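Local coordinates for putative host cell surface-exposed lipoprotein (PDB 4EQQ) that probably mediates superinfection exclusion as the ectodomain of a phage-encoded lipoprotein on the host cell surface, with a phage tape measure protein as its target, at residues A[44-47]-A[48-52]; A[58-62]-A[63-67]. All blocks are in the same frame, centred on the assembly; numbering follows the deposited sequence.

Contact 1: A[44-47]-A[48-52]; sequences DKYS and QDASD
Ser-47 meets Ala-50 and Ser-51 in a local N-terminal cap, where the loop after helix 33-42 turns into helix 48-57. One side-chain bond caps the helix and one main-chain bond starts its regular pattern. The backbone N of Ala-50 donates to Ser-47 OG over 3.2 Å, with an N-H...O angle of 163°, and the N of Ser-51 reaches Ser-47 O over 3.1 Å as the first bond of the helical series. OG can stand under the Ala-50 N-H because chi1 of 61° tucks it between the serine's own backbone N and carbonyl carbon. The same hydroxyl oxygen lies 3.5 Å from Ala-50 CB.

This is a classic serine N-cap, opening helix 48-57 in this protein of helix-turn-helix fold. One residue earlier, Tyr-46 lays its CB 4.2 Å from Ala-50 CB, while its side chain also touches Glu-14 and Thr-17 of helix 13-28. Glu-14 also accepts from Ser-47 N, and Ser-51 turns its OG to the carbonyl of Arg-37 on helix 33-42. Within the first helical turn, Gln-48 bends at chi2 (62°) and brings NE2 to Asp-52 OD1 at 2.9 Å; this oxygen also forms a salt bridge with Arg-37.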
# COMPACT_ATOMS: atom_id res chain seq x y z
N ASP A 44 7.26 -7.55 -11.79
CA ASP A 44 8.63 -8.06 -11.84
C ASP A 44 8.88 -9.07 -12.94
O ASP A 44 10.03 -9.39 -13.23
CB ASP A 44 9.03 -8.62 -10.47
CG ASP A 44 8.93 -7.58 -9.39
OD1 ASP A 44 9.89 -6.80 -9.23
OD2 ASP A 44 7.84 -7.44 -8.80
N LYS A 45 7.80 -9.59 -13.55
CA LYS A 45 7.86 -10.54 -14.66
C LYS A 45 8.45 -11.90 -14.30
O LYS A 45 9.06 -12.55 -15.14
CB LYS A 45 8.49 -9.91 -15.96
CG LYS A 45 7.93 -8.53 -16.35
CD LYS A 45 6.45 -8.58 -16.70
CE LYS A 45 5.93 -7.24 -17.16
NZ LYS A 45 4.44 -7.26 -17.34
N TYR A 46 8.25 -12.34 -13.05
CA TYR A 46 8.64 -13.69 -12.65
C TYR A 46 7.63 -14.65 -13.28
O TYR A 46 6.50 -14.24 -13.58
CB TYR A 46 8.60 -13.85 -11.12
CG TYR A 46 9.84 -13.27 -10.47
CD1 TYR A 46 11.07 -13.91 -10.59
CD2 TYR A 46 9.79 -12.04 -9.81
CE1 TYR A 46 12.22 -13.36 -10.04
CE2 TYR A 46 10.94 -11.49 -9.25
CZ TYR A 46 12.15 -12.14 -9.39
OH TYR A 46 13.29 -11.61 -8.85
N SER A 47 8.02 -15.92 -13.49
CA SER A 47 7.06 -16.90 -14.00
C SER A 47 6.00 -17.14 -12.91
O SER A 47 6.23 -16.81 -11.74
CB SER A 47 7.76 -18.21 -14.32
OG SER A 47 8.33 -18.73 -13.13
N GLN A 48 4.88 -17.76 -13.27
CA GLN A 48 3.86 -18.11 -12.28
C GLN A 48 4.45 -19.06 -11.21
O GLN A 48 4.17 -18.90 -10.03
CB GLN A 48 2.63 -18.76 -12.96
CG GLN A 48 1.41 -18.82 -12.05
CD GLN A 48 0.93 -17.44 -11.62
OE1 GLN A 48 0.55 -16.61 -12.45
NE2 GLN A 48 0.92 -17.19 -10.33
N ASP A 49 5.28 -20.04 -11.62
CA ASP A 49 5.89 -20.98 -10.68
C ASP A 49 6.82 -20.29 -9.66
O ASP A 49 6.77 -20.65 -8.49
CB ASP A 49 6.63 -22.10 -11.42
CG ASP A 49 5.72 -23.10 -12.12
OD1 ASP A 49 4.52 -23.16 -11.78
OD2 ASP A 49 6.22 -23.86 -12.96
N ALA A 50 7.67 -19.35 -10.11
CA ALA A 50 8.60 -18.63 -9.21
C ALA A 50 7.79 -17.76 -8.22
O ALA A 50 8.14 -17.68 -7.04
CB ALA A 50 9.53 -17.75 -10.03
N SER A 51 6.70 -17.14 -8.70
CA SER A 51 5.84 -16.30 -7.87
C SER A 51 5.10 -17.15 -6.85
O SER A 51 5.09 -16.79 -5.68
CB SER A 51 4.87 -15.49 -8.73
OG SER A 51 4.05 -14.70 -7.89
N ASP A 52 4.51 -18.29 -7.29
CA ASP A 52 3.83 -19.25 -6.42
C ASP A 52 4.79 -19.78 -5.35
O ASP A 52 4.40 -19.90 -4.19
CB ASP A 52 3.24 -20.43 -7.23
CG ASP A 52 2.07 -20.06 -8.14
OD1 ASP A 52 1.55 -18.91 -8.02
OD2 ASP A 52 1.72 -20.88 -8.99

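Contact 2: A[58-62]-A[63-67]; sequences SGIDY and NKQAL
Asp-61 caps the first turn of helix 62-77 by accepting from Asn-63 and Lys-64, an aspartate N-cap at the end of the linker that follows helix 48-57. Both side-chain bonds are weak: OD1 takes the backbone N of Asn-63 at 3.1 Å, through a bent bond of 134°, and the N of Lys-64 at 3.4 Å. With CG anti to the backbone N (chi1 -173°), the carboxylate swings forward beneath these two amides. A negative group here would probably be favoured by the helix dipole.

Main-chain bonds carry the turn onward, from Gln-65 N to Asp-61 O in the carbonyl plane and from Ala-66 N to Tyr-62 O, where the donor stands above that plane.

Apolar contacts lie round Tyr-62 and Gln-65. Ile-60 CG2 is 3.7 Å from Gln-65 CG and also covers one face of the Tyr-62 ring toward its rim. The ring CD1 approaches the same CG, and the phenol OH bonds to the carbonyl of Val-55.

A water bridges the side chains of the cap and its neighbour, donating to Asp-61 OD2 and accepting from Asn-63 ND2, each at 3.2 Å.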
# COMPACT_ATOMS: atom_id res chain seq x y z
N SER A 58 8.76 -17.23 1.72
CA SER A 58 9.48 -16.02 2.09
C SER A 58 9.35 -15.65 3.57
O SER A 58 9.79 -14.57 3.97
CB SER A 58 9.05 -14.85 1.20
OG SER A 58 9.28 -15.17 -0.16
N GLY A 59 8.75 -16.55 4.36
CA GLY A 59 8.53 -16.37 5.80
C GLY A 59 7.52 -15.29 6.13
O GLY A 59 7.51 -14.76 7.24
N ILE A 60 6.68 -14.93 5.15
CA ILE A 60 5.70 -13.86 5.35
C ILE A 60 4.55 -14.30 6.24
O ILE A 60 3.96 -15.36 6.01
CB ILE A 60 5.20 -13.23 4.01
CG1 ILE A 60 6.38 -12.63 3.21
CG2 ILE A 60 4.10 -12.18 4.26
CD1 ILE A 60 6.12 -12.46 1.76
N ASP A 61 4.23 -13.47 7.24
CA ASP A 61 3.09 -13.68 8.10
C ASP A 61 1.96 -12.79 7.52
O ASP A 61 1.93 -11.58 7.75
CB ASP A 61 3.41 -13.29 9.56
CG ASP A 61 2.30 -13.66 10.54
OD1 ASP A 61 1.14 -13.81 10.09
OD2 ASP A 61 2.59 -13.83 11.74
N TYR A 62 1.02 -13.41 6.80
CA TYR A 62 -0.10 -12.71 6.18
C TYR A 62 -1.13 -12.16 7.16
O TYR A 62 -1.86 -11.23 6.81
CB TYR A 62 -0.73 -13.56 5.07
CG TYR A 62 0.22 -13.74 3.91
CD1 TYR A 62 0.49 -12.69 3.03
CD2 TYR A 62 0.90 -14.94 3.72
CE1 TYR A 62 1.40 -12.84 1.99
CE2 TYR A 62 1.79 -15.11 2.66
CZ TYR A 62 2.04 -14.05 1.80
OH TYR A 62 2.89 -14.24 0.74
N ASN A 63 -1.15 -12.68 8.42
CA ASN A 63 -2.01 -12.14 9.48
C ASN A 63 -1.48 -10.75 9.83
O ASN A 63 -2.26 -9.82 10.03
CB ASN A 63 -1.98 -13.01 10.74
CG ASN A 63 -2.66 -14.34 10.57
OD1 ASN A 63 -3.77 -14.40 10.07
ND2 ASN A 63 -2.04 -15.41 11.01
N LYS A 64 -0.15 -10.64 9.95
CA LYS A 64 0.54 -9.37 10.26
C LYS A 64 0.41 -8.39 9.08
O LYS A 64 0.23 -7.19 9.30
CB LYS A 64 2.01 -9.68 10.61
CG LYS A 64 2.99 -8.51 10.51
CD LYS A 64 2.86 -7.54 11.66
CE LYS A 64 4.02 -6.58 11.69
NZ LYS A 64 3.90 -5.69 12.87
N GLN A 65 0.46 -8.90 7.83
CA GLN A 65 0.27 -8.07 6.64
C GLN A 65 -1.14 -7.46 6.66
O GLN A 65 -1.30 -6.28 6.36
CB GLN A 65 0.43 -8.90 5.34
CG GLN A 65 1.84 -9.41 5.09
CD GLN A 65 2.83 -8.29 4.93
OE1 GLN A 65 3.70 -8.10 5.76
NE2 GLN A 65 2.71 -7.54 3.86
N ALA A 66 -2.16 -8.28 7.00
CA ALA A 66 -3.56 -7.84 7.08
C ALA A 66 -3.71 -6.77 8.15
O ALA A 66 -4.39 -5.78 7.92
CB ALA A 66 -4.48 -9.01 7.36
N LEU A 67 -3.10 -6.99 9.33
CA LEU A 67 -3.15 -6.02 10.44
C LEU A 67 -2.56 -4.66 10.01
O LEU A 67 -3.17 -3.62 10.26
CB LEU A 67 -2.42 -6.58 11.69
CG LEU A 67 -2.30 -5.65 12.91
CD1 LEU A 67 -3.68 -5.05 13.32
CD2 LEU A 67 -1.64 -6.36 14.08
O HOH W 1 -0.02 -14.60 13.38

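How the contacts relate
Contacts 1 and 2 are successive helix starts: contact 1 opens helix 48-57, and contact 2 opens helix 62-77 after the linker that leaves it. Their centres are about 19 Å apart and their nearest atoms about 7 Å, so they do not touch. Helix 48-57 runs from one to the other, and its Val-55 carbonyl also accepts the Tyr-62 hydroxyl. Both also lean on helices 13-28 and 33-42, but contact 2 reaches helix 96-104 as well, and so sits between the two halves of the chain. A sulfate lies about 4 Å from the side chain of Tyr-46 and a phosphate about 4 Å from that of Gln-48, both probably from the crystallisation liquor.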